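Local coordinates for protein NLP/P60 (Enterococcus faecium, PDB 6B8C) that cleaves bacterial peptidoglycan as a secreted NlpC/P60-family endopeptidase, generating muropeptides that enhance host immunity and limit bacterial pathogenesis, at residues T75-E79 / P101-V107; Y38-Y43 / P120-V126; A81-V87 / P136-M142. One frame throughout, in Å; residues are numbered along the deposited sequence.

Contact 1: T75-E79 / P101-V107; sequences TVPQE and PGGTYHV
Glu79 reaches across to the segment 101-107 and grips it at two points. CB sets out toward that segment, with CG held anti to the carbonyl carbon of Glu79 (chi1 -59°). CG passes the side chain of Thr104, 3.9 Å from its CG2, and CD comes closer to the same methyl. Beyond CD the carboxylate divides the work. OE2 takes the backbone N-H of Gly102 at 2.8 Å in a nearly straight bond, 163° at the hydrogen, using the syn lone pair on the side of OE1, and it also lies 3.3 Å from Pro101 CA. OE1 accepts from the hydroxyl of Thr104, whose side chain comes from the opposite direction; the modelled separation is too short for its exact length to be trusted.

Thr104 OG1 also meets OG1 of Thr75 at 2.6 Å. To do so it sits between its own backbone N and carbonyl carbon (chi1 54°), while CG2 is left to lie against the Glu79 carboxylate. Two threonine hydroxyls and a carboxylate thus cluster here, with the bond from Gly102 N to Glu79 OE2 as the sound link. Beside them, Val76 CG2 rests 3.9 Å from Gly102 O. At the strand end of 101-107, Gln78 OE1 approaches Val107 CG1 at 3.8 Å, its amide fixed by Thr59, Ser56 and Gly72.

Segment 75-79, held by a bond from Glu79 N to Val76 O, therefore covers the loop that leads into strand 106-112. Phe97 of strand 95-98 packs against Gln78, Glu79, Thr104 and Val107. His106 turns away toward Cys55 at the start of helix 55-67 and bonds to His118, an alignment consistent with the Cys-His-His triad of NlpC/P60 peptidases.

Contact 2: Y38-Y43 / P120-V126; sequences YIGTPY and PQPGESV
The carbonyl oxygen of Tyr38, 3.3 Å from CB of Val126, is gripped twice by Thr41. The backbone N closes the type II turn from Tyr38 to Thr41, and OG1 adds a bond of 2.7 Å from the same face of the carbonyl plane. Placing Thr41 OG1 beside its own backbone N (chi1 -58°) lets both donors converge on one acceptor.

The turn is stitched to 120-126 by two backbone bonds of Val126. Gly40 N gives a nearly straight bond to Val126 O at 2.9 Å, in the carbonyl plane and on a lone pair, and Val126 N gives one to Thr41 O. Val126 points into the turn, its CG2 against Thr41 CB, whereas Ser125 CB presses on Thr41 O.

Further along, the Tyr43 ring lies flat against the Gln121-Pro122 peptide. Pro122 N stands 3.5 Å above the plane, over the ring centre, and Gln121 C is offset toward the rim. Pro122 CD makes a CH-pi contact with the same ring, 3.9 Å from its centroid and 22° off the normal. Glu124 N bonds back to Gln121 O in a type I turn, and a water accepts from Tyr43 N at 3.0 Å while donating weakly to Glu124 O.

Two beta turns are thus joined by backbone bonds and a tyrosine-proline CH-pi contact, holding the surface loop after helix 28-36 to the one between strands 115-118 and 127-130. Inward, Val126 packs on Phe58 of helix 55-67 and Ile117 of strand 115-118, while Tyr38 meets Tyr61 edge-to-face.

Contact 3: A81-V87 / P136-M142; sequences AGTKISV and PDFAVSM
Ile85 and Ala139 form the apolar centre, with CG2 of Ile85 3.6 Å from CB of Ala139. On the same sheet face, CD1 of Ile85 reaches over Ser141 OG, and Thr83 CG2 touches Ser141 CB at 3.6 Å. Toward one end Val87 crosses Pro136, CG1 to CG at 3.8 Å; toward the other the bent Met142 chain brings CE to 3.5 Å from Ala81 CB.

On the opposite face Lys84 faces Val140 in a non-hydrogen-bonded antiparallel pair, and its aliphatic chain extends until CE lies 4.0 Å from Phe138 CE2. The Phe138 ring is brought there by a CG set between backbone N and carbonyl carbon (chi1 60°). Asp137 and Phe138 face Phe97 as a classic beta bulge.

Between the strands, backbone polar groups join the antiparallel pairs Thr83-Ser141 and Ile85-Ala139. Ile85 N and Ala139 O bond at 2.9 Å, the N-H coming from well above the carbonyl plane; Ala139 N answers to Ile85 O, and Ser141 N to Thr83 O. Backbone bonds therefore set the register of edge strand 83-85, while Ile85 and Ala139 pack on one face next to Thr83 and Ser141 and the Lys84 stem lies beside Phe138 on the other.

Contacts 1 and 3 are near neighbours, their centres about 11 Å apart, whereas contact 2 lies about 19 Å from contact 1 and 23 Å from contact 3, on the opposite side of the chain's centre from the latter. Along the sequence, 75-79 and 81-87 follow 38-43, then 101-107, 120-126 and 136-142, so contact 1 is nested within contact 2 while contact 3 crosses both. The six-stranded antiparallel sheet relates them: contact 3 pairs its edge strand 83-85 with 138-141, contact 1 reaches strand 106-112, and contact 2 adjoins 115-118 and 127-130. Pro101 and Thr104 touch Phe138, and His106 touches Pro120, so contact 1, which includes His106, a probable active-site residue, touches both of the others.

Contact 1: T75-E79 / P101-V107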
ATOM      1  N   THR A  75       4.402   2.603   8.889  1.00 85.04           N
ATOM      2  CA  THR A  75       5.064   2.179   7.659  1.00 82.64           C
ATOM      3  C   THR A  75       6.105   1.091   7.905  1.00 84.67           C
ATOM      4  O   THR A  75       6.185   0.120   7.144  1.00 85.04           O
ATOM      5  CB  THR A  75       5.701   3.389   6.975  1.00 81.52           C
ATOM      6  OG1 THR A  75       6.632   2.949   5.982  1.00 82.37           O
ATOM      7  CG2 THR A  75       6.413   4.272   7.996  1.00 83.10           C
ATOM      8  N   VAL A  76       6.901   1.220   8.961  1.00 85.42           N
ATOM      9  CA  VAL A  76       8.107   0.406   9.106  1.00 87.52           C
ATOM     10  C   VAL A  76       7.789  -1.043   9.475  1.00 88.44           C
ATOM     11  O   VAL A  76       8.373  -1.955   8.870  1.00 88.94           O
ATOM     12  CB  VAL A  76       9.081   1.041  10.112  1.00 90.49           C
ATOM     13  CG1 VAL A  76      10.327   0.186  10.245  1.00 95.67           C
ATOM     14  CG2 VAL A  76       9.453   2.443   9.661  1.00 88.73           C
ATOM     15  N   PRO A  77       6.899  -1.327  10.438  1.00 85.34           N
ATOM     16  CA  PRO A  77       6.531  -2.735  10.675  1.00 87.85           C
ATOM     17  C   PRO A  77       6.023  -3.446   9.433  1.00 87.83           C
ATOM     18  O   PRO A  77       6.309  -4.638   9.247  1.00 90.68           O
ATOM     19  CB  PRO A  77       5.446  -2.642  11.757  1.00 87.25           C
ATOM     20  CG  PRO A  77       5.022  -1.204  11.777  1.00 84.45           C
ATOM     21  CD  PRO A  77       6.241  -0.436  11.410  1.00 84.64           C
ATOM     22  N   GLN A  78       5.306  -2.742   8.554  1.00 87.10           N
ATOM     23  CA  GLN A  78       4.812  -3.353   7.327  1.00 85.90           C
ATOM     24  C   GLN A  78       5.930  -3.850   6.422  1.00 89.30           C
ATOM     25  O   GLN A  78       5.657  -4.617   5.492  1.00 89.05           O
ATOM     26  CB  GLN A  78       3.928  -2.355   6.574  1.00 80.17           C
ATOM     27  CG  GLN A  78       2.742  -1.869   7.386  1.00 76.63           C
ATOM     28  CD  GLN A  78       1.672  -1.203   6.539  1.00 71.48           C
ATOM     29  OE1 GLN A  78       1.837  -1.022   5.334  1.00 69.68           O
ATOM     30  NE2 GLN A  78       0.564  -0.842   7.171  1.00 69.35           N
ATOM     31  N   GLU A  79       7.177  -3.449   6.678  1.00 80.48           N
ATOM     32  CA  GLU A  79       8.310  -3.959   5.917  1.00 85.41           C
ATOM     33  C   GLU A  79       8.624  -5.417   6.232  1.00 87.86           C
ATOM     34  O   GLU A  79       9.414  -6.030   5.507  1.00 88.76           O
ATOM     35  CB  GLU A  79       9.551  -3.110   6.190  1.00 92.00           C
ATOM     36  CG  GLU A  79       9.413  -1.639   5.840  1.00 95.80           C
ATOM     37  CD  GLU A  79      10.575  -0.813   6.368  1.00101.17           C
ATOM     38  OE1 GLU A  79      10.340   0.315   6.849  1.00100.67           O
ATOM     39  OE2 GLU A  79      11.725  -1.298   6.309  1.00104.75           O
ATOM     40  N   PRO A 101      15.091   0.515   3.885  1.00 90.36           N
ATOM     41  CA  PRO A 101      14.621  -0.402   4.935  1.00 91.53           C
ATOM     42  C   PRO A 101      14.973   0.094   6.329  1.00 93.45           C
ATOM     43  O   PRO A 101      16.134   0.392   6.622  1.00 96.32           O
ATOM     44  CB  PRO A 101      15.328  -1.724   4.600  1.00 94.75           C
ATOM     45  CG  PRO A 101      16.393  -1.370   3.598  1.00 96.67           C
ATOM     46  CD  PRO A 101      15.874  -0.185   2.856  1.00 92.83           C
ATOM     47  N   GLY A 102      13.960   0.205   7.185  1.00 92.50           N
ATOM     48  CA  GLY A 102      14.083   0.837   8.476  1.00 94.50           C
ATOM     49  C   GLY A 102      13.628   2.279   8.511  1.00 92.83           C
ATOM     50  O   GLY A 102      13.299   2.787   9.590  1.00 92.68           O
ATOM     51  N   GLY A 103      13.593   2.945   7.361  1.00 92.42           N
ATOM     52  CA  GLY A 103      13.199   4.336   7.297  1.00 90.66           C
ATOM     53  C   GLY A 103      12.226   4.616   6.172  1.00 87.56           C
ATOM     54  O   GLY A 103      12.237   5.709   5.597  1.00 87.89           O
ATOM     55  N   THR A 104      11.392   3.633   5.838  1.00 89.08           N
ATOM     56  CA  THR A 104      10.375   3.856   4.824  1.00 84.95           C
ATOM     57  C   THR A 104       9.406   4.936   5.281  1.00 82.55           C
ATOM     58  O   THR A 104       9.028   5.000   6.453  1.00 85.70           O
ATOM     59  CB  THR A 104       9.611   2.570   4.518  1.00 83.78           C
ATOM     60  OG1 THR A 104       9.099   2.016   5.735  1.00 84.44           O
ATOM     61  CG2 THR A 104      10.519   1.562   3.831  1.00 86.46           C
ATOM     62  N   TYR A 105       9.022   5.801   4.347  1.00 78.25           N
ATOM     63  CA  TYR A 105       8.112   6.896   4.635  1.00 74.53           C
ATOM     64  C   TYR A 105       6.811   6.807   3.849  1.00 69.63           C
ATOM     65  O   TYR A 105       5.929   7.651   4.042  1.00 67.00           O
ATOM     66  CB  TYR A 105       8.798   8.246   4.358  1.00 75.40           C
ATOM     67  CG  TYR A 105       9.324   8.412   2.945  1.00 75.61           C
ATOM     68  CD1 TYR A 105       8.505   8.893   1.932  1.00 73.26           C
ATOM     69  CD2 TYR A 105      10.641   8.097   2.629  1.00 78.43           C
ATOM     70  CE1 TYR A 105       8.979   9.050   0.642  1.00 73.87           C
ATOM     71  CE2 TYR A 105      11.127   8.252   1.338  1.00 78.97           C
ATOM     72  CZ  TYR A 105      10.287   8.730   0.349  1.00 76.65           C
ATOM     73  OH  TYR A 105      10.755   8.888  -0.936  1.00 77.08           O
ATOM     74  N   HIS A 106       6.662   5.813   2.978  1.00 71.96           N
ATOM     75  CA  HIS A 106       5.466   5.698   2.159  1.00 67.44           C
ATOM     76  C   HIS A 106       5.322   4.257   1.697  1.00 67.91           C
ATOM     77  O   HIS A 106       6.314   3.554   1.488  1.00 70.12           O
ATOM     78  CB  HIS A 106       5.516   6.638   0.952  1.00 64.98           C
ATOM     79  CG  HIS A 106       4.188   6.837   0.292  1.00 60.68           C
ATOM     80  ND1 HIS A 106       3.223   7.678   0.804  1.00 58.82           N
ATOM     81  CD2 HIS A 106       3.658   6.296  -0.831  1.00 60.10           C
ATOM     82  CE1 HIS A 106       2.159   7.652   0.022  1.00 56.84           C
ATOM     83  NE2 HIS A 106       2.396   6.821  -0.977  1.00 57.98           N
ATOM     84  N   VAL A 107       4.070   3.842   1.516  1.00 66.51           N
ATOM     85  CA  VAL A 107       3.739   2.490   1.089  1.00 66.50           C
ATOM     86  C   VAL A 107       2.526   2.555   0.170  1.00 64.07           C
ATOM     87  O   VAL A 107       1.690   3.455   0.272  1.00 62.56           O
ATOM     88  CB  VAL A 107       3.471   1.565   2.301  1.00 60.93           C
ATOM     89  CG1 VAL A 107       2.170   1.950   2.987  1.00 60.44           C
ATOM     90  CG2 VAL A 107       3.449   0.106   1.877  1.00 62.51           C
TER

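Contact 2: Y38-Y43 / P120-V126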
ATOM      1  N   TYR A  38     -12.043   1.741  -1.957  1.00 57.41           N
ATOM      2  CA  TYR A  38     -11.839   2.937  -1.154  1.00 55.71           C
ATOM      3  C   TYR A  38     -11.261   4.096  -1.954  1.00 53.47           C
ATOM      4  O   TYR A  38     -10.810   5.082  -1.362  1.00 53.16           O
ATOM      5  CB  TYR A  38     -10.958   2.598   0.049  1.00 56.86           C
ATOM      6  CG  TYR A  38     -11.504   1.408   0.800  1.00 59.74           C
ATOM      7  CD1 TYR A  38     -12.585   1.546   1.662  1.00 61.37           C
ATOM      8  CD2 TYR A  38     -10.976   0.142   0.609  1.00 61.14           C
ATOM      9  CE1 TYR A  38     -13.107   0.458   2.330  1.00 62.15           C
ATOM     10  CE2 TYR A  38     -11.490  -0.951   1.270  1.00 63.19           C
ATOM     11  CZ  TYR A  38     -12.554  -0.790   2.131  1.00 63.81           C
ATOM     12  OH  TYR A  38     -13.065  -1.882   2.793  1.00 66.87           O
ATOM     13  N   ILE A  39     -11.283   4.006  -3.286  1.00 53.57           N
ATOM     14  CA  ILE A  39     -10.894   5.132  -4.125  1.00 52.25           C
ATOM     15  C   ILE A  39     -11.750   6.339  -3.775  1.00 51.32           C
ATOM     16  O   ILE A  39     -12.972   6.230  -3.618  1.00 51.39           O
ATOM     17  CB  ILE A  39     -11.016   4.748  -5.607  1.00 52.43           C
ATOM     18  CG1 ILE A  39      -9.923   3.740  -5.967  1.00 52.46           C
ATOM     19  CG2 ILE A  39     -10.949   5.977  -6.507  1.00 51.65           C
ATOM     20  CD1 ILE A  39     -10.065   3.156  -7.338  1.00 53.60           C
ATOM     21  N   GLY A  40     -11.105   7.491  -3.612  1.00 49.98           N
ATOM     22  CA  GLY A  40     -11.799   8.697  -3.222  1.00 49.63           C
ATOM     23  C   GLY A  40     -11.951   8.896  -1.730  1.00 50.48           C
ATOM     24  O   GLY A  40     -12.525   9.909  -1.316  1.00 51.36           O
ATOM     25  N   THR A  41     -11.477   7.968  -0.915  1.00 50.55           N
ATOM     26  CA  THR A  41     -11.466   8.171   0.526  1.00 50.83           C
ATOM     27  C   THR A  41     -10.477   9.281   0.855  1.00 50.35           C
ATOM     28  O   THR A  41      -9.323   9.213   0.417  1.00 50.09           O
ATOM     29  CB  THR A  41     -11.090   6.878   1.244  1.00 51.96           C
ATOM     30  OG1 THR A  41     -12.018   5.847   0.886  1.00 52.43           O
ATOM     31  CG2 THR A  41     -11.107   7.068   2.752  1.00 51.99           C
ATOM     32  N   PRO A  42     -10.879  10.323   1.578  1.00 52.10           N
ATOM     33  CA  PRO A  42      -9.955  11.430   1.851  1.00 51.81           C
ATOM     34  C   PRO A  42      -8.809  11.019   2.763  1.00 52.59           C
ATOM     35  O   PRO A  42      -8.887  10.053   3.527  1.00 52.42           O
ATOM     36  CB  PRO A  42     -10.845  12.486   2.519  1.00 51.17           C
ATOM     37  CG  PRO A  42     -12.028  11.735   3.022  1.00 51.86           C
ATOM     38  CD  PRO A  42     -12.237  10.592   2.081  1.00 52.40           C
ATOM     39  N   TYR A  43      -7.723  11.780   2.665  1.00 52.31           N
ATOM     40  CA  TYR A  43      -6.549  11.547   3.489  1.00 54.09           C
ATOM     41  C   TYR A  43      -6.783  12.097   4.887  1.00 55.54           C
ATOM     42  O   TYR A  43      -7.263  13.223   5.050  1.00 57.03           O
ATOM     43  CB  TYR A  43      -5.318  12.208   2.871  1.00 54.81           C
ATOM     44  CG  TYR A  43      -4.004  11.698   3.419  1.00 56.77           C
ATOM     45  CD1 TYR A  43      -3.489  12.184   4.617  1.00 58.02           C
ATOM     46  CD2 TYR A  43      -3.275  10.738   2.733  1.00 57.03           C
ATOM     47  CE1 TYR A  43      -2.285  11.723   5.115  1.00 59.20           C
ATOM     48  CE2 TYR A  43      -2.075  10.271   3.219  1.00 58.71           C
ATOM     49  CZ  TYR A  43      -1.582  10.763   4.412  1.00 60.25           C
ATOM     50  OH  TYR A  43      -0.381  10.289   4.895  1.00 62.86           O
ATOM     51  N   PRO A 120      -2.278   9.083  -1.100  1.00 55.01           N
ATOM     52  CA  PRO A 120      -1.032   9.748  -1.510  1.00 56.12           C
ATOM     53  C   PRO A 120      -0.440  10.687  -0.466  1.00 57.97           C
ATOM     54  O   PRO A 120       0.719  10.513  -0.080  1.00 60.38           O
ATOM     55  CB  PRO A 120      -1.448  10.517  -2.772  1.00 55.20           C
ATOM     56  CG  PRO A 120      -2.748   9.904  -3.200  1.00 53.89           C
ATOM     57  CD  PRO A 120      -3.417   9.496  -1.930  1.00 53.78           C
ATOM     58  N   GLN A 121      -1.203  11.663   0.009  1.00 54.38           N
ATOM     59  CA  GLN A 121      -0.665  12.704   0.875  1.00 57.77           C
ATOM     60  C   GLN A 121      -1.832  13.526   1.424  1.00 58.59           C
ATOM     61  O   GLN A 121      -2.934  13.482   0.866  1.00 56.40           O
ATOM     62  CB  GLN A 121       0.309  13.611   0.108  1.00 58.48           C
ATOM     63  CG  GLN A 121      -0.413  14.591  -0.784  1.00 57.67           C
ATOM     64  CD  GLN A 121       0.500  15.234  -1.791  1.00 59.43           C
ATOM     65  OE1 GLN A 121       1.396  14.588  -2.331  1.00 62.68           O
ATOM     66  NE2 GLN A 121       0.276  16.516  -2.057  1.00 58.75           N
ATOM     67  N   PRO A 122      -1.601  14.290   2.504  1.00 54.97           N
ATOM     68  CA  PRO A 122      -2.669  15.144   3.061  1.00 56.66           C
ATOM     69  C   PRO A 122      -3.510  15.888   2.031  1.00 58.03           C
ATOM     70  O   PRO A 122      -4.708  16.104   2.260  1.00 60.25           O
ATOM     71  CB  PRO A 122      -1.880  16.105   3.960  1.00 58.29           C
ATOM     72  CG  PRO A 122      -0.761  15.247   4.487  1.00 59.85           C
ATOM     73  CD  PRO A 122      -0.395  14.298   3.359  1.00 58.22           C
ATOM     74  N   GLY A 123      -2.940  16.260   0.891  1.00 59.42           N
ATOM     75  CA  GLY A 123      -3.742  16.925  -0.121  1.00 59.85           C
ATOM     76  C   GLY A 123      -4.845  16.052  -0.703  1.00 61.93           C
ATOM     77  O   GLY A 123      -5.955  16.527  -0.952  1.00 61.91           O
ATOM     78  N   GLU A 124      -4.556  14.775  -0.939  1.00 59.96           N
ATOM     79  CA  GLU A 124      -5.326  14.004  -1.904  1.00 60.24           C
ATOM     80  C   GLU A 124      -6.056  12.832  -1.261  1.00 54.47           C
ATOM     81  O   GLU A 124      -5.816  12.463  -0.111  1.00 54.05           O
ATOM     82  CB  GLU A 124      -4.409  13.514  -3.031  1.00 66.99           C
ATOM     83  CG  GLU A 124      -3.753  14.659  -3.784  1.00 74.86           C
ATOM     84  CD  GLU A 124      -4.758  15.733  -4.190  1.00 81.77           C
ATOM     85  OE1 GLU A 124      -5.870  15.376  -4.643  1.00 84.34           O
ATOM     86  OE2 GLU A 124      -4.441  16.937  -4.052  1.00 86.29           O
ATOM     87  N   SER A 125      -6.970  12.253  -2.031  1.00 57.79           N
ATOM     88  CA  SER A 125      -7.723  11.077  -1.624  1.00 54.26           C
ATOM     89  C   SER A 125      -7.141   9.828  -2.283  1.00 52.17           C
ATOM     90  O   SER A 125      -6.322   9.906  -3.201  1.00 52.25           O
ATOM     91  CB  SER A 125      -9.205  11.244  -1.976  1.00 52.29           C
ATOM     92  OG  SER A 125      -9.372  11.386  -3.374  1.00 52.22           O
ATOM     93  N   VAL A 126      -7.580   8.661  -1.795  1.00 53.44           N
ATOM     94  CA  VAL A 126      -7.051   7.391  -2.290  1.00 52.29           C
ATOM     95  C   VAL A 126      -7.220   7.324  -3.799  1.00 51.61           C
ATOM     96  O   VAL A 126      -8.317   7.545  -4.329  1.00 49.21           O
ATOM     97  CB  VAL A 126      -7.746   6.206  -1.599  1.00 52.51           C
ATOM     98  CG1 VAL A 126      -7.299   4.890  -2.227  1.00 53.60           C
ATOM     99  CG2 VAL A 126      -7.466   6.210  -0.102  1.00 53.07           C
TER
HETATM  100  O   HOH W   1      -8.108  14.327   1.047  1.00 57.07           O

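Contact 3: A81-V87 / P136-M142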
ATOM      1  N   ALA A  81       6.146  -7.872   6.659  1.00 96.94           N
ATOM      2  CA  ALA A  81       4.989  -8.717   6.399  1.00 95.45           C
ATOM      3  C   ALA A  81       5.212  -9.738   5.291  1.00 98.44           C
ATOM      4  O   ALA A  81       4.384 -10.643   5.141  1.00101.49           O
ATOM      5  CB  ALA A  81       3.785  -7.838   6.064  1.00 89.74           C
ATOM      6  N   GLY A  82       6.285  -9.625   4.524  1.00 96.62           N
ATOM      7  CA  GLY A  82       6.572 -10.564   3.452  1.00 98.43           C
ATOM      8  C   GLY A  82       8.060 -10.627   3.202  1.00100.82           C
ATOM      9  O   GLY A  82       8.867 -10.344   4.091  1.00103.32           O
ATOM     10  N   THR A  83       8.434 -10.997   1.981  1.00102.17           N
ATOM     11  CA  THR A  83       9.838 -11.099   1.596  1.00102.93           C
ATOM     12  C   THR A  83      10.207  -9.935   0.684  1.00 99.36           C
ATOM     13  O   THR A  83       9.501  -9.657  -0.290  1.00 96.91           O
ATOM     14  CB  THR A  83      10.130 -12.438   0.906  1.00105.70           C
ATOM     15  OG1 THR A  83      11.421 -12.390   0.284  1.00107.17           O
ATOM     16  CG2 THR A  83       9.072 -12.754  -0.141  1.00104.01           C
ATOM     17  N   LYS A  84      11.297  -9.244   1.016  1.00102.24           N
ATOM     18  CA  LYS A  84      11.739  -8.106   0.217  1.00 99.27           C
ATOM     19  C   LYS A  84      12.089  -8.546  -1.198  1.00 99.68           C
ATOM     20  O   LYS A  84      12.563  -9.662  -1.432  1.00102.87           O
ATOM     21  CB  LYS A  84      12.942  -7.427   0.870  1.00100.39           C
ATOM     22  CG  LYS A  84      12.564  -6.469   1.984  1.00 97.68           C
ATOM     23  CD  LYS A  84      13.789  -5.930   2.699  1.00 99.14           C
ATOM     24  CE  LYS A  84      13.398  -4.860   3.705  1.00 95.84           C
ATOM     25  NZ  LYS A  84      12.299  -5.319   4.602  1.00 93.77           N
ATOM     26  N   ILE A  85      11.846  -7.649  -2.154  1.00 99.28           N
ATOM     27  CA  ILE A  85      11.931  -7.987  -3.568  1.00100.50           C
ATOM     28  C   ILE A  85      12.093  -6.693  -4.356  1.00 98.01           C
ATOM     29  O   ILE A  85      11.832  -5.597  -3.850  1.00 94.68           O
ATOM     30  CB  ILE A  85      10.678  -8.790  -4.005  1.00100.27           C
ATOM     31  CG1 ILE A  85      11.009  -9.746  -5.151  1.00103.07           C
ATOM     32  CG2 ILE A  85       9.530  -7.861  -4.384  1.00 96.27           C
ATOM     33  CD1 ILE A  85       9.900 -10.735  -5.455  1.00102.68           C
ATOM     34  N   SER A  86      12.558  -6.816  -5.596  1.00100.83           N
ATOM     35  CA  SER A  86      12.693  -5.646  -6.447  1.00 99.79           C
ATOM     36  C   SER A  86      11.322  -5.185  -6.932  1.00 96.23           C
ATOM     37  O   SER A  86      10.359  -5.955  -6.981  1.00 94.50           O
ATOM     38  CB  SER A  86      13.601  -5.940  -7.642  1.00103.66           C
ATOM     39  OG  SER A  86      12.866  -6.497  -8.719  1.00104.15           O
ATOM     40  N   VAL A  87      11.240  -3.902  -7.285  1.00 95.70           N
ATOM     41  CA  VAL A  87       9.984  -3.362  -7.796  1.00 94.37           C
ATOM     42  C   VAL A  87       9.615  -4.024  -9.118  1.00 96.86           C
ATOM     43  O   VAL A  87       8.430  -4.146  -9.453  1.00 95.45           O
ATOM     44  CB  VAL A  87      10.084  -1.829  -7.927  1.00 93.26           C
ATOM     45  CG1 VAL A  87       8.750  -1.232  -8.345  1.00 90.46           C
ATOM     46  CG2 VAL A  87      10.557  -1.217  -6.615  1.00 92.72           C
ATOM     47  N   PRO A 136       8.733   3.828  -6.338  1.00 72.37           N
ATOM     48  CA  PRO A 136       9.050   3.285  -5.016  1.00 74.25           C
ATOM     49  C   PRO A 136      10.465   2.739  -4.986  1.00 77.53           C
ATOM     50  O   PRO A 136      11.084   2.470  -6.017  1.00 78.82           O
ATOM     51  CB  PRO A 136       8.017   2.172  -4.828  1.00 74.13           C
ATOM     52  CG  PRO A 136       7.699   1.731  -6.215  1.00 74.63           C
ATOM     53  CD  PRO A 136       7.832   2.945  -7.100  1.00 72.92           C
ATOM     54  N   ASP A 137      10.979   2.580  -3.769  1.00 76.62           N
ATOM     55  CA  ASP A 137      12.357   2.138  -3.593  1.00 81.87           C
ATOM     56  C   ASP A 137      12.493   0.618  -3.588  1.00 81.93           C
ATOM     57  O   ASP A 137      13.425   0.089  -4.203  1.00 84.60           O
ATOM     58  CB  ASP A 137      12.941   2.737  -2.310  1.00 86.96           C
ATOM     59  CG  ASP A 137      13.151   4.241  -2.413  1.00 91.00           C
ATOM     60  OD1 ASP A 137      13.905   4.685  -3.306  1.00 94.00           O
ATOM     61  OD2 ASP A 137      12.546   4.984  -1.613  1.00 89.89           O
ATOM     62  N   PHE A 138      11.600  -0.110  -2.917  1.00 85.35           N
ATOM     63  CA  PHE A 138      11.632  -1.573  -3.031  1.00 86.70           C
ATOM     64  C   PHE A 138      10.212  -2.112  -2.897  1.00 83.83           C
ATOM     65  O   PHE A 138       9.247  -1.347  -2.809  1.00 80.28           O
ATOM     66  CB  PHE A 138      12.600  -2.197  -2.012  1.00 88.36           C
ATOM     67  CG  PHE A 138      12.258  -1.913  -0.574  1.00 86.25           C
ATOM     68  CD1 PHE A 138      12.824  -0.832   0.084  1.00 85.47           C
ATOM     69  CD2 PHE A 138      11.395  -2.741   0.128  1.00 85.25           C
ATOM     70  CE1 PHE A 138      12.524  -0.572   1.407  1.00 84.38           C
ATOM     71  CE2 PHE A 138      11.089  -2.486   1.453  1.00 83.91           C
ATOM     72  CZ  PHE A 138      11.653  -1.401   2.093  1.00 83.61           C
ATOM     73  N   ALA A 139      10.073  -3.438  -2.891  1.00 87.89           N
ATOM     74  CA  ALA A 139       8.767  -4.063  -2.785  1.00 86.52           C
ATOM     75  C   ALA A 139       8.852  -5.233  -1.817  1.00 89.11           C
ATOM     76  O   ALA A 139       9.933  -5.645  -1.390  1.00 91.45           O
ATOM     77  CB  ALA A 139       8.254  -4.525  -4.155  1.00 86.42           C
ATOM     78  N   VAL A 140       7.684  -5.771  -1.479  1.00 86.40           N
ATOM     79  CA  VAL A 140       7.548  -6.846  -0.506  1.00 89.85           C
ATOM     80  C   VAL A 140       6.468  -7.790  -1.010  1.00 90.81           C
ATOM     81  O   VAL A 140       5.327  -7.368  -1.239  1.00 87.78           O
ATOM     82  CB  VAL A 140       7.198  -6.320   0.897  1.00 89.15           C
ATOM     83  CG1 VAL A 140       6.748  -7.455   1.791  1.00 91.37           C
ATOM     84  CG2 VAL A 140       8.395  -5.609   1.515  1.00 90.38           C
ATOM     85  N   SER A 141       6.837  -9.054  -1.213  1.00 93.06           N
ATOM     86  CA  SER A 141       5.888 -10.091  -1.583  1.00 95.15           C
ATOM     87  C   SER A 141       5.167 -10.601  -0.346  1.00 96.48           C
ATOM     88  O   SER A 141       5.756 -10.712   0.736  1.00 98.19           O
ATOM     89  CB  SER A 141       6.600 -11.251  -2.284  1.00 99.95           C
ATOM     90  OG  SER A 141       7.280 -10.818  -3.449  1.00101.01           O
ATOM     91  N   MET A 142       3.887 -10.916  -0.516  1.00 95.53           N
ATOM     92  CA  MET A 142       3.028 -11.321   0.586  1.00 97.40           C
ATOM     93  C   MET A 142       2.450 -12.714   0.349  1.00101.19           C
ATOM     94  O   MET A 142       1.604 -12.906  -0.527  1.00100.95           O
ATOM     95  CB  MET A 142       1.900 -10.305   0.767  1.00 93.95           C
ATOM     96  CG  MET A 142       2.358  -8.856   0.668  1.00 91.59           C
ATOM     97  SD  MET A 142       3.112  -8.239   2.181  1.00 93.76           S
ATOM     98  CE  MET A 142       1.715  -8.336   3.298  1.00 95.66           C
TER